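Local coordinates for VgrG protein (Vibrio cholerae, PDB 4DTH), which belongs to an actin cross-linking toxin, binds ATP and magnesium ions, and probably uses the nucleotide to join G-actin monomers covalently, at residues 235-240 / 273-278; 250-255 / 311-316; 67-72 / 125-130; 47-52 / 56-61; 178-183 / 336-341. All blocks are in the same frame, centred on the assembly; numbering follows the deposited sequence. Where two conformers were deposited one is given.

Interaction 1. Residues 235-240 / 273-278; sequences YLKTAE and NAWEIL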
# COMPACT_ATOMS: atom_id res chain seq x y z
N TYR A 235 -6.03 17.54 -0.46
CA TYR A 235 -6.09 18.41 -1.64
C TYR A 235 -4.93 19.41 -1.65
O TYR A 235 -4.28 19.58 -2.68
CB TYR A 235 -7.43 19.17 -1.71
CG TYR A 235 -8.64 18.38 -2.17
CD1 TYR A 235 -8.81 17.05 -1.79
CD2 TYR A 235 -9.68 19.00 -2.85
CE1 TYR A 235 -9.98 16.35 -2.13
CE2 TYR A 235 -10.83 18.31 -3.20
CZ TYR A 235 -10.99 16.99 -2.81
OH TYR A 235 -12.13 16.32 -3.19
N LEU A 236 -4.65 20.04 -0.48
CA LEU A 236 -3.56 21.00 -0.33
C LEU A 236 -2.19 20.35 -0.53
O LEU A 236 -1.35 20.92 -1.22
CB LEU A 236 -3.62 21.74 1.02
CG LEU A 236 -4.81 22.69 1.23
CD1 LEU A 236 -4.73 23.33 2.62
CD2 LEU A 236 -4.89 23.76 0.14
N LYS A 237 -1.99 19.15 0.05
CA LYS A 237 -0.74 18.40 -0.12
C LYS A 237 -0.52 18.01 -1.60
O LYS A 237 0.61 18.11 -2.09
CB LYS A 237 -0.68 17.17 0.80
CG LYS A 237 0.65 16.40 0.73
CD LYS A 237 1.84 17.20 1.27
CE LYS A 237 3.07 16.33 1.35
NZ LYS A 237 4.19 17.10 1.95
N THR A 238 -1.61 17.59 -2.29
CA THR A 238 -1.52 17.22 -3.71
C THR A 238 -1.06 18.44 -4.53
O THR A 238 -0.17 18.31 -5.37
CB THR A 238 -2.83 16.60 -4.20
OG1 THR A 238 -3.10 15.44 -3.41
CG2 THR A 238 -2.75 16.17 -5.68
N ALA A 239 -1.65 19.62 -4.26
CA ALA A 239 -1.28 20.86 -4.93
C ALA A 239 0.20 21.20 -4.64
O ALA A 239 0.95 21.52 -5.57
CB ALA A 239 -2.20 21.99 -4.51
N GLU A 240 0.63 21.04 -3.36
CA GLU A 240 2.03 21.29 -2.97
C GLU A 240 2.98 20.38 -3.75
O GLU A 240 3.98 20.86 -4.30
CB GLU A 240 2.21 21.10 -1.45
CG GLU A 240 3.65 21.24 -0.96
CD GLU A 240 3.88 20.59 0.39
OE1 GLU A 240 3.39 21.12 1.41
OE2 GLU A 240 4.55 19.53 0.43
N ASN A 273 6.97 8.83 -1.46
CA ASN A 273 7.83 9.01 -0.29
C ASN A 273 7.60 10.35 0.40
O ASN A 273 7.63 10.41 1.63
CB ASN A 273 9.30 8.82 -0.65
CG ASN A 273 9.66 7.38 -0.91
OD1 ASN A 273 8.90 6.45 -0.62
ND2 ASN A 273 10.83 7.16 -1.51
N ALA A 274 7.33 11.41 -0.39
CA ALA A 274 7.07 12.75 0.13
C ALA A 274 5.82 12.82 1.02
O ALA A 274 5.77 13.66 1.90
CB ALA A 274 7.00 13.75 -0.99
N TRP A 275 4.82 11.93 0.80
CA TRP A 275 3.63 11.88 1.66
C TRP A 275 4.01 11.35 3.06
O TRP A 275 3.39 11.76 4.04
CB TRP A 275 2.56 10.95 1.07
CG TRP A 275 1.78 11.55 -0.06
CD1 TRP A 275 2.06 11.46 -1.39
CD2 TRP A 275 0.56 12.30 0.04
NE1 TRP A 275 1.09 12.09 -2.12
CE2 TRP A 275 0.18 12.66 -1.27
CE3 TRP A 275 -0.22 12.76 1.13
CZ2 TRP A 275 -0.95 13.44 -1.54
CZ3 TRP A 275 -1.36 13.51 0.86
CH2 TRP A 275 -1.71 13.85 -0.46
N GLU A 276 4.99 10.41 3.13
CA GLU A 276 5.49 9.69 4.33
C GLU A 276 4.46 8.65 4.78
O GLU A 276 4.75 7.46 4.82
CB GLU A 276 5.88 10.64 5.48
CG GLU A 276 7.03 11.57 5.13
CD GLU A 276 7.48 12.50 6.24
OE1 GLU A 276 8.04 13.57 5.92
OE2 GLU A 276 7.26 12.17 7.43
N ILE A 277 3.25 9.12 5.10
CA ILE A 277 2.08 8.31 5.42
C ILE A 277 1.19 8.57 4.20
O ILE A 277 0.59 9.64 4.05
CB ILE A 277 1.43 8.69 6.77
CG1 ILE A 277 2.43 8.44 7.93
CG2 ILE A 277 0.13 7.90 6.98
CD1 ILE A 277 2.03 9.01 9.32
N LEU A 278 1.18 7.60 3.29
CA LEU A 278 0.50 7.72 2.01
C LEU A 278 -0.97 7.27 2.03
O LEU A 278 -1.23 6.09 2.23
CB LEU A 278 1.28 6.92 0.94
CG LEU A 278 0.71 6.85 -0.47
CD1 LEU A 278 0.78 8.21 -1.17
CD2 LEU A 278 1.43 5.78 -1.30
O HOH W 1 6.84 16.40 1.81
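K237 lays the start of its side chain over the indole of W275, the tight half of the contact. K237 CG, anti to the backbone N (chi1 -176°), sits 3.6 Å from the centroid of the six-membered ring of W275, a CH-pi contact over the face but shifted toward the CZ3 rim. T238 comes to the same ring at its edge: its OG1 lies in the indole plane, 3.5 Å from W275 CZ2, while its hydrogen bond goes to I234 O one turn back on helix 221-245. W200 meets W275 edge-to-face, and I234 and L241 also touch the indole, which is buried where helix 269-275 packs against helix 221-245.

Past CG the lysine bends at chi2 (67°) and runs out to the looser, wetter side. There K237 NZ forms a salt bridge to E240 OE2 at 2.9 Å, reaching the syn side of the carboxylate. One water takes a hydrogen bond from K237 NZ (2.7 Å) and gives one to A274 O (2.9 Å), spanning a gap too wide for a direct bond. The lysine therefore splits its work: its methylenes pack, and its ammonium, probably kept charged by E240, ties the helices through water.

Interaction 2. Residues 250-255 / 311-316; sequences NEWDPM and SESLSK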
# COMPACT_ATOMS: atom_id res chain seq x y z
N ASN A 250 -4.81 16.41 -14.08
CA ASN A 250 -5.99 16.75 -14.89
C ASN A 250 -5.52 17.58 -16.09
O ASN A 250 -4.64 17.12 -16.83
CB ASN A 250 -7.06 17.49 -14.06
CG ASN A 250 -8.33 16.75 -13.88
OD1 ASN A 250 -8.40 15.53 -14.02
ND2 ASN A 250 -9.35 17.49 -13.47
N GLU A 251 -5.97 18.85 -16.19
CA GLU A 251 -5.59 19.76 -17.26
C GLU A 251 -4.52 20.78 -16.84
O GLU A 251 -4.13 21.60 -17.66
CB GLU A 251 -6.83 20.44 -17.87
CG GLU A 251 -7.69 19.51 -18.71
CD GLU A 251 -8.99 20.11 -19.20
OE1 GLU A 251 -8.95 21.11 -19.96
OE2 GLU A 251 -10.06 19.57 -18.84
N TRP A 252 -4.02 20.71 -15.58
CA TRP A 252 -2.99 21.64 -15.12
C TRP A 252 -1.64 21.27 -15.68
O TRP A 252 -1.20 20.12 -15.56
CB TRP A 252 -2.90 21.71 -13.58
CG TRP A 252 -1.93 22.74 -13.10
CD1 TRP A 252 -2.11 24.09 -13.08
CD2 TRP A 252 -0.64 22.50 -12.51
NE1 TRP A 252 -1.00 24.71 -12.55
CE2 TRP A 252 -0.10 23.76 -12.15
CE3 TRP A 252 0.11 21.34 -12.22
CZ2 TRP A 252 1.14 23.89 -11.53
CZ3 TRP A 252 1.35 21.47 -11.61
CH2 TRP A 252 1.85 22.74 -11.25
N ASP A 253 -0.98 22.26 -16.29
CA ASP A 253 0.33 22.10 -16.90
C ASP A 253 1.38 22.82 -16.05
O ASP A 253 1.38 24.05 -15.98
CB ASP A 253 0.30 22.65 -18.35
CG ASP A 253 1.62 22.60 -19.09
OD1 ASP A 253 2.63 22.13 -18.51
OD2 ASP A 253 1.66 23.07 -20.24
N PRO A 254 2.28 22.07 -15.37
CA PRO A 254 3.32 22.73 -14.54
C PRO A 254 4.20 23.72 -15.29
O PRO A 254 4.61 24.73 -14.72
CB PRO A 254 4.14 21.55 -14.01
CG PRO A 254 3.86 20.42 -14.96
CD PRO A 254 2.42 20.60 -15.33
N MET A 255 4.44 23.46 -16.59
CA MET A 255 5.24 24.35 -17.44
C MET A 255 4.58 25.72 -17.64
O MET A 255 5.29 26.71 -17.83
CB MET A 255 5.60 23.66 -18.78
CG MET A 255 6.60 22.51 -18.64
SD MET A 255 8.28 23.05 -18.19
CE MET A 255 8.83 23.74 -19.80
N SER A 311 -2.67 28.79 -7.48
CA SER A 311 -3.25 29.45 -8.64
C SER A 311 -4.64 28.90 -8.91
O SER A 311 -4.94 27.77 -8.47
CB SER A 311 -2.37 29.22 -9.87
OG SER A 311 -2.43 27.86 -10.26
N GLU A 312 -5.48 29.67 -9.61
CA GLU A 312 -6.83 29.25 -9.98
C GLU A 312 -6.80 27.92 -10.74
O GLU A 312 -7.56 27.02 -10.40
CB GLU A 312 -7.57 30.33 -10.80
CG GLU A 312 -8.94 29.91 -11.33
CD GLU A 312 -9.98 29.40 -10.34
OE1 GLU A 312 -9.80 29.59 -9.11
OE2 GLU A 312 -11.01 28.86 -10.80
N SER A 313 -5.91 27.80 -11.74
CA SER A 313 -5.78 26.59 -12.55
C SER A 313 -5.38 25.36 -11.72
O SER A 313 -6.04 24.33 -11.82
CB SER A 313 -4.82 26.79 -13.72
OG SER A 313 -4.78 25.59 -14.47
N LEU A 314 -4.37 25.49 -10.85
CA LEU A 314 -3.97 24.36 -10.02
C LEU A 314 -5.09 23.98 -9.05
O LEU A 314 -5.39 22.79 -8.93
CB LEU A 314 -2.64 24.64 -9.29
CG LEU A 314 -2.07 23.52 -8.41
CD1 LEU A 314 -1.94 22.17 -9.17
CD2 LEU A 314 -0.74 23.95 -7.80
N SER A 315 -5.74 24.98 -8.41
CA SER A 315 -6.83 24.76 -7.46
C SER A 315 -8.02 24.03 -8.12
O SER A 315 -8.50 23.05 -7.56
CB SER A 315 -7.29 26.09 -6.87
OG SER A 315 -6.25 26.75 -6.17
N LYS A 316 -8.48 24.51 -9.29
CA LYS A 316 -9.60 23.95 -10.05
C LYS A 316 -9.29 22.53 -10.48
O LYS A 316 -10.13 21.64 -10.34
CB LYS A 316 -9.92 24.84 -11.28
CG LYS A 316 -11.01 24.32 -12.23
CD LYS A 316 -10.53 24.27 -13.69
CE LYS A 316 -11.54 23.58 -14.58
NZ LYS A 316 -10.90 22.63 -15.52
O HOH W 2 -2.35 24.89 -16.63
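W252 and L314 are the heart of this contact, with the indole lying against the first turn of helix 312-323. W252 holds CG opposite its backbone N (chi1 -175°), which swings the indole out to the helix. L314 CD1 stands over the middle of the indole, near the bond shared by its two rings, 3.8 Å from the centroid of the six-membered ring of W252, in a CH-pi contact; its nearest ring atom is W252 CD2, 3.6 Å from L314 CD1. L314 CB comes to 3.6 Å from W252 NE1, so the leucine follows the indole from pyrrole to benzene ring. S313 touches the indole at its edge, where its OG comes to 3.4 Å from W252 CD1. On the opposite face of the indole lies the chain's own P254 N, offset toward the rim.

The helix start is an N-cap: S311 OG accepts from L314 N at 3.1 Å, nearly straight (162°), which fixes the turn that presents L314. In the loop, D253 makes an Asx turn, its OD1 receiving M255 N from above the carboxylate plane.

A second shell ties both sides together. E257 OE2 is hydrogen-bonded to W252 NE1 and to S311 OG, so one carboxylate oxygen holds the rotation of the indole and also braces the cap. N317 OD1 takes the backbone N of E251. Beside S313, a water accepts from D253 N and reaches S313 OG weakly. Beneath the leucine and the tryptophan, A242 of helix 221-245 touches both side chains.

Interaction 3. Residues 67-72 / 125-130; sequences GSYQRP and SNHQPL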
# COMPACT_ATOMS: atom_id res chain seq x y z
N GLY A 67 14.94 -6.67 -15.23
CA GLY A 67 15.34 -6.99 -16.59
C GLY A 67 14.90 -8.35 -17.10
O GLY A 67 14.38 -9.16 -16.33
N SER A 68 15.11 -8.60 -18.40
CA SER A 68 14.73 -9.86 -19.03
C SER A 68 15.52 -11.03 -18.46
O SER A 68 16.68 -10.88 -18.06
CB SER A 68 14.89 -9.76 -20.55
OG SER A 68 13.93 -8.85 -21.07
N TYR A 69 14.86 -12.18 -18.37
CA TYR A 69 15.46 -13.40 -17.84
C TYR A 69 16.13 -14.16 -18.95
O TYR A 69 15.55 -14.33 -20.03
CB TYR A 69 14.38 -14.28 -17.18
CG TYR A 69 14.87 -15.64 -16.70
CD1 TYR A 69 15.74 -15.75 -15.61
CD2 TYR A 69 14.42 -16.81 -17.30
CE1 TYR A 69 16.15 -17.00 -15.14
CE2 TYR A 69 14.84 -18.07 -16.84
CZ TYR A 69 15.71 -18.15 -15.77
OH TYR A 69 16.12 -19.38 -15.31
N GLN A 70 17.35 -14.63 -18.68
CA GLN A 70 18.10 -15.47 -19.61
C GLN A 70 18.44 -16.74 -18.85
O GLN A 70 19.16 -16.69 -17.85
CB GLN A 70 19.37 -14.78 -20.14
CG GLN A 70 19.10 -13.50 -20.96
CD GLN A 70 18.18 -13.73 -22.15
OE1 GLN A 70 18.29 -14.71 -22.91
NE2 GLN A 70 17.22 -12.83 -22.33
N ARG A 71 17.87 -17.87 -19.31
CA ARG A 71 18.12 -19.18 -18.73
C ARG A 71 19.61 -19.47 -18.86
O ARG A 71 20.12 -19.45 -19.98
CB ARG A 71 17.31 -20.27 -19.49
CG ARG A 71 17.48 -21.69 -18.96
CD ARG A 71 16.70 -21.84 -17.69
NE ARG A 71 16.77 -23.15 -17.04
CZ ARG A 71 16.15 -23.40 -15.90
NH1 ARG A 71 15.42 -22.46 -15.32
NH2 ARG A 71 16.25 -24.59 -15.32
N PRO A 72 20.35 -19.70 -17.74
CA PRO A 72 21.78 -20.02 -17.87
C PRO A 72 21.99 -21.21 -18.81
O PRO A 72 21.23 -22.19 -18.73
CB PRO A 72 22.20 -20.34 -16.43
CG PRO A 72 21.22 -19.61 -15.59
CD PRO A 72 19.92 -19.75 -16.33
N SER A 125 17.93 -26.24 -5.72
CA SER A 125 16.96 -26.20 -6.79
C SER A 125 17.02 -24.85 -7.49
O SER A 125 15.98 -24.30 -7.86
CB SER A 125 15.56 -26.49 -6.25
OG SER A 125 15.51 -27.81 -5.74
N ASN A 126 18.23 -24.29 -7.66
CA ASN A 126 18.37 -22.98 -8.31
C ASN A 126 17.78 -22.99 -9.72
O ASN A 126 17.95 -23.97 -10.45
CB ASN A 126 19.83 -22.52 -8.31
CG ASN A 126 19.95 -21.01 -8.30
OD1 ASN A 126 19.13 -20.30 -7.70
ND2 ASN A 126 21.00 -20.49 -8.92
N HIS A 127 17.04 -21.91 -10.07
CA HIS A 127 16.37 -21.75 -11.38
C HIS A 127 15.21 -22.74 -11.59
O HIS A 127 14.91 -23.10 -12.73
CB HIS A 127 17.36 -21.75 -12.55
CG HIS A 127 18.26 -20.55 -12.57
ND1 HIS A 127 17.92 -19.41 -13.26
CD2 HIS A 127 19.49 -20.38 -12.03
CE1 HIS A 127 18.93 -18.57 -13.11
NE2 HIS A 127 19.90 -19.12 -12.38
N GLN A 128 14.56 -23.13 -10.49
CA GLN A 128 13.40 -24.01 -10.54
C GLN A 128 12.22 -23.35 -9.83
O GLN A 128 12.44 -22.54 -8.91
CB GLN A 128 13.69 -25.34 -9.86
CG GLN A 128 14.59 -26.25 -10.65
CD GLN A 128 15.04 -27.34 -9.74
OE1 GLN A 128 14.27 -28.05 -9.12
NE2 GLN A 128 16.29 -27.42 -9.53
N PRO A 129 10.96 -23.71 -10.20
CA PRO A 129 9.84 -23.12 -9.47
C PRO A 129 9.80 -23.64 -8.04
O PRO A 129 10.29 -24.74 -7.75
CB PRO A 129 8.60 -23.62 -10.23
CG PRO A 129 9.04 -24.79 -10.99
CD PRO A 129 10.50 -24.68 -11.23
N LEU A 130 9.18 -22.86 -7.16
CA LEU A 130 8.91 -23.23 -5.78
C LEU A 130 7.84 -24.31 -5.86
O LEU A 130 6.95 -24.22 -6.72
CB LEU A 130 8.29 -22.03 -5.05
CG LEU A 130 9.03 -21.34 -3.92
CD1 LEU A 130 8.03 -20.67 -2.99
CD2 LEU A 130 9.87 -22.31 -3.08
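The type II beta turn S125-Q128, which runs into a G1 beta bulge where H127 and Q128 both face I151, carries H127 out to the loop that follows strand 56-68. H127 occupies the left-handed position of the turn (phi 68°), a conformation that lets its ring and its carbonyl both meet residues 69-72. The ring is gripped on two sides. Y69 OH is hydrogen-bonded to ND1 of H127 at 2.7 Å, and the two rings meet rim to rim with neither over the face of the other, their planes 33° apart. Over one face of the imidazole lies P72, whose CG is 3.7 Å from the ring centroid in a CH-pi contact. The third point is NE2 of H127, hydrogen-bonded to S158 O, so both ring nitrogens have partners and the rotation of the imidazole is fixed.

R71 attends to the backbone. Its chain bends at chi2 (75°) and swings the guanidinium alongside H127, while NE is held by L75 O. NH1 of R71 serves two acceptors: it donates to Y69 OH at 3.2 Å, tilted from the guanidinium plane, and to the peptide oxygen of H127. That last bond, R71 NH1 to H127 O, is 2.7 Å long and arrives in the carbonyl plane on a lone pair; NH2 of R71 adds a weak bond to the same oxygen at 3.3 Å.

Interaction 4. Residues 47-52 / 56-61; sequences GYVKSA and ALFMLT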
# COMPACT_ATOMS: atom_id res chain seq x y z
N GLY A 47 1.81 -17.19 -5.77
CA GLY A 47 1.53 -18.13 -4.70
C GLY A 47 1.16 -17.46 -3.40
O GLY A 47 1.06 -16.23 -3.32
N TYR A 48 0.97 -18.28 -2.37
CA TYR A 48 0.67 -17.80 -1.03
C TYR A 48 1.05 -18.82 0.01
O TYR A 48 1.25 -20.01 -0.29
CB TYR A 48 -0.80 -17.33 -0.89
CG TYR A 48 -1.84 -18.41 -1.04
CD1 TYR A 48 -2.30 -18.79 -2.30
CD2 TYR A 48 -2.43 -19.01 0.08
CE1 TYR A 48 -3.30 -19.76 -2.44
CE2 TYR A 48 -3.42 -19.98 -0.06
CZ TYR A 48 -3.86 -20.34 -1.32
OH TYR A 48 -4.83 -21.30 -1.47
N VAL A 49 1.20 -18.34 1.24
CA VAL A 49 1.51 -19.18 2.39
C VAL A 49 0.34 -19.09 3.34
O VAL A 49 -0.14 -17.98 3.62
CB VAL A 49 2.87 -18.82 3.05
CG1 VAL A 49 3.03 -19.47 4.43
CG2 VAL A 49 4.03 -19.23 2.15
N LYS A 50 -0.13 -20.25 3.81
CA LYS A 50 -1.23 -20.30 4.76
C LYS A 50 -0.82 -21.11 5.98
O LYS A 50 0.17 -21.85 5.94
CB LYS A 50 -2.51 -20.87 4.09
CG LYS A 50 -2.41 -22.33 3.64
CD LYS A 50 -3.64 -22.79 2.89
CE LYS A 50 -3.54 -24.25 2.51
NZ LYS A 50 -4.66 -24.69 1.63
N SER A 51 -1.59 -21.01 7.07
CA SER A 51 -1.33 -21.84 8.24
C SER A 51 -1.88 -23.23 7.88
O SER A 51 -2.70 -23.34 6.95
CB SER A 51 -2.05 -21.30 9.46
OG SER A 51 -3.46 -21.38 9.29
N ALA A 52 -1.46 -24.28 8.60
CA ALA A 52 -1.97 -25.64 8.39
C ALA A 52 -3.50 -25.69 8.58
O ALA A 52 -4.18 -26.48 7.93
CB ALA A 52 -1.30 -26.60 9.34
N ALA A 56 -5.02 -17.88 5.34
CA ALA A 56 -4.06 -17.24 4.43
C ALA A 56 -3.24 -16.18 5.19
O ALA A 56 -3.81 -15.31 5.85
CB ALA A 56 -4.79 -16.62 3.25
N LEU A 57 -1.90 -16.31 5.16
CA LEU A 57 -0.99 -15.41 5.89
C LEU A 57 -0.36 -14.34 5.03
O LEU A 57 -0.35 -13.16 5.41
CB LEU A 57 0.07 -16.22 6.66
CG LEU A 57 -0.48 -17.28 7.64
CD1 LEU A 57 0.63 -18.18 8.13
CD2 LEU A 57 -1.24 -16.63 8.83
N PHE A 58 0.18 -14.72 3.87
CA PHE A 58 0.78 -13.76 2.94
C PHE A 58 0.86 -14.27 1.52
O PHE A 58 0.85 -15.49 1.29
CB PHE A 58 2.16 -13.26 3.43
CG PHE A 58 3.24 -14.32 3.50
CD1 PHE A 58 4.02 -14.60 2.38
CD2 PHE A 58 3.51 -14.99 4.68
CE1 PHE A 58 5.02 -15.57 2.44
CE2 PHE A 58 4.52 -15.94 4.75
CZ PHE A 58 5.29 -16.22 3.63
N MET A 59 0.97 -13.35 0.58
CA MET A 59 1.09 -13.68 -0.83
C MET A 59 2.55 -13.61 -1.27
O MET A 59 3.32 -12.80 -0.75
CB MET A 59 0.29 -12.66 -1.68
CG MET A 59 -1.20 -12.70 -1.44
SD MET A 59 -1.93 -11.35 -2.38
CE MET A 59 -3.63 -11.55 -1.99
N LEU A 60 2.90 -14.42 -2.26
CA LEU A 60 4.22 -14.37 -2.90
C LEU A 60 4.00 -13.60 -4.19
O LEU A 60 3.18 -13.99 -5.02
CB LEU A 60 4.72 -15.79 -3.21
CG LEU A 60 5.44 -16.50 -2.05
CD1 LEU A 60 4.47 -17.08 -1.06
CD2 LEU A 60 6.32 -17.59 -2.59
N THR A 61 4.68 -12.46 -4.32
CA THR A 61 4.50 -11.60 -5.49
C THR A 61 5.81 -11.20 -6.14
O THR A 61 6.85 -11.15 -5.48
CB THR A 61 3.70 -10.30 -5.12
OG1 THR A 61 4.53 -9.41 -4.37
CG2 THR A 61 2.40 -10.56 -4.36
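Backbone bonds first: L60 N gives to G47 O at 2.8 Å and V49 N to F58 O at 2.9 Å. V49 O then takes two donors, L57 N at 2.9 Å and a longer bond from F58 N at 3.3 Å. G47 with L60 and V49 with F58 are hydrogen-bonded antiparallel pairs; Y48 with M59 and K50 with A56 are non-hydrogen-bonded ones. A CA-H...O contact from M59 CA to G47 O supplements the first bond.

That doubled acceptor marks a classic beta bulge, in which L57 and F58 both face V49, set close to the turn of the hairpin formed by strands 45-51 and 56-68. The extra residue shifts the register by one, and the strand continues with K50 opposite A56. On the outer edges the hairpin is flanked by strand 140-144, which bonds to Y48 and K50, and by strand 85-97, which bonds to L57 and M59.

Apolar packing gathers on the face that carries V49, F58 and L60. V49 CB lies over one face of the phenyl ring, 3.9 Å from the F58 centroid, in a CH-pi contact; its CG2 comes to 3.6 Å from F58 CZ and 3.9 Å from L60 CD1. F58 places CG between its backbone N and carbonyl carbon (chi1 66°), which leans the ring toward V49. A110, M111 and L114 of helix 101-124 also touch F58. Near the bulge, L57 CD1 approaches the backbone of the first strand, 3.7 Å from S51 N.

Charge sits on the other face, where K50 extends its chain to a salt bridge with E143.

Interaction 5. Residues 178-183 / 336-341; sequences GVAAKG and ATVGDK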
# COMPACT_ATOMS: atom_id res chain seq x y z
N GLY A 178 -5.40 0.31 8.31
CA GLY A 178 -6.77 0.65 7.95
C GLY A 178 -7.55 1.05 9.18
O GLY A 178 -7.49 0.36 10.19
N VAL A 179 -8.25 2.20 9.12
CA VAL A 179 -9.08 2.71 10.24
C VAL A 179 -10.46 3.12 9.74
O VAL A 179 -10.59 3.41 8.55
CB VAL A 179 -8.41 3.89 11.01
CG1 VAL A 179 -7.13 3.45 11.72
CG2 VAL A 179 -8.15 5.10 10.09
N ALA A 180 -11.46 3.21 10.64
CA ALA A 180 -12.79 3.71 10.28
C ALA A 180 -12.59 5.17 9.81
O ALA A 180 -11.87 5.92 10.48
CB ALA A 180 -13.72 3.69 11.49
N ALA A 181 -13.16 5.53 8.64
CA ALA A 181 -13.03 6.87 8.08
C ALA A 181 -13.57 7.94 9.04
O ALA A 181 -12.95 8.99 9.18
CB ALA A 181 -13.74 6.96 6.74
N LYS A 182 -14.65 7.61 9.78
CA LYS A 182 -15.25 8.51 10.77
C LYS A 182 -14.33 8.80 11.97
O LYS A 182 -14.59 9.72 12.74
CB LYS A 182 -16.63 7.99 11.21
CG LYS A 182 -16.59 6.73 12.07
CD LYS A 182 -17.97 6.38 12.59
CE LYS A 182 -17.86 5.24 13.57
NZ LYS A 182 -19.18 4.66 13.90
N GLY A 183 -13.27 8.01 12.12
CA GLY A 183 -12.33 8.18 13.22
C GLY A 183 -11.20 9.16 12.96
O GLY A 183 -10.60 9.66 13.91
N ALA A 336 -12.55 -1.62 1.49
CA ALA A 336 -12.28 -2.02 2.88
C ALA A 336 -13.33 -1.43 3.81
O ALA A 336 -13.74 -0.28 3.63
CB ALA A 336 -10.89 -1.58 3.30
N THR A 337 -13.79 -2.22 4.79
CA THR A 337 -14.81 -1.78 5.74
C THR A 337 -14.45 -2.12 7.18
O THR A 337 -13.61 -3.00 7.43
CB THR A 337 -16.20 -2.31 5.35
OG1 THR A 337 -16.19 -3.73 5.44
CG2 THR A 337 -16.68 -1.86 3.96
N VAL A 338 -15.09 -1.43 8.14
CA VAL A 338 -14.86 -1.59 9.58
C VAL A 338 -16.20 -1.61 10.34
O VAL A 338 -17.23 -1.22 9.78
CB VAL A 338 -13.87 -0.48 10.07
CG1 VAL A 338 -14.04 -0.13 11.54
CG2 VAL A 338 -12.44 -0.87 9.80
N GLY A 339 -16.16 -2.10 11.58
CA GLY A 339 -17.31 -2.12 12.48
C GLY A 339 -18.14 -3.37 12.41
O GLY A 339 -17.61 -4.49 12.37
N ASP A 340 -19.47 -3.18 12.40
CA ASP A 340 -20.42 -4.28 12.34
C ASP A 340 -20.43 -4.82 10.92
O ASP A 340 -20.72 -4.08 9.98
CB ASP A 340 -21.82 -3.78 12.74
CG ASP A 340 -22.92 -4.83 12.84
OD1 ASP A 340 -22.72 -5.96 12.29
OD2 ASP A 340 -23.98 -4.54 13.44
N LYS A 341 -20.20 -6.14 10.78
CA LYS A 341 -20.14 -6.87 9.50
C LYS A 341 -21.46 -6.71 8.72
O LYS A 341 -21.46 -6.80 7.45
CB LYS A 341 -19.95 -8.36 9.79
CG LYS A 341 -18.53 -8.80 9.64
CD LYS A 341 -18.06 -9.67 10.78
CE LYS A 341 -16.64 -9.34 11.22
NZ LYS A 341 -15.64 -10.22 10.57
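Between V338 and A180 the flat group that matters is a peptide, since neither side chain carries a ring or an amide. The plane joining V179 to A180 has V338 CG2 over one face, 4.5 Å from V179 C, a light contact. The side chain of V179 turns away from V338 and packs on L192 and L195 of helix 190-196. Along the strand edge, V179 and A181 make backbone hydrogen bonds with I348 and L346 of strand 343-352.

The closest approach belongs to two methyl groups: A180 CB meets V338 CG1 at 3.8 Å. CG1 is anti to the backbone N (chi1 154°, turned somewhat from the ideal), and this sends one branch to the alanine methyl while CG2 is directed at the peptide. No polar bond joins the two segments directly, and the buried area is small, 98 Å² over both sides.

In the fold, this is where two strands that share a partner come close. Strands 173-180 and 337-338 both pair antiparallel with strand 343-352, and V338 also touches A347 of that strand. The chain then turns a corner at G339, whose positive phi suits glycine, whereas beyond A180 it enters a short 3-10 segment closed by G183 N donating to A180 O at 3.0 Å.

The start of each segment lies at the nucleotide: G178 and A336 both touch the bound ATP, and the V338 side chain is about 7 Å from it. T337, facing the other way, hydrogen-bonds through OG1 to H19 ND1. K182 reaches E345 in a salt bridge.

Interactions 1 and 2 belong to the helical side of the protein and touch, A239 O lying 3.7 Å from L314 CD2; each rests an aliphatic chain on a tryptophan face, with a water beside it. Interactions 3 and 4 share strand 56-68 and meet through L130 CD1 and L60 CD2, 3.5 Å apart. Interaction 4 is backbone pairing plus a buried apolar face, interaction 3 a mainly polar grip on one histidine, with a proline over its ring. Interaction 5, the smallest and purely apolar, touches ATP; its long chain loop encloses 1 and 2. Interactions 3, 4 and 5 are buried and 1 and 2 only partly so, although 2 and 3 both lie far from the chain's centre.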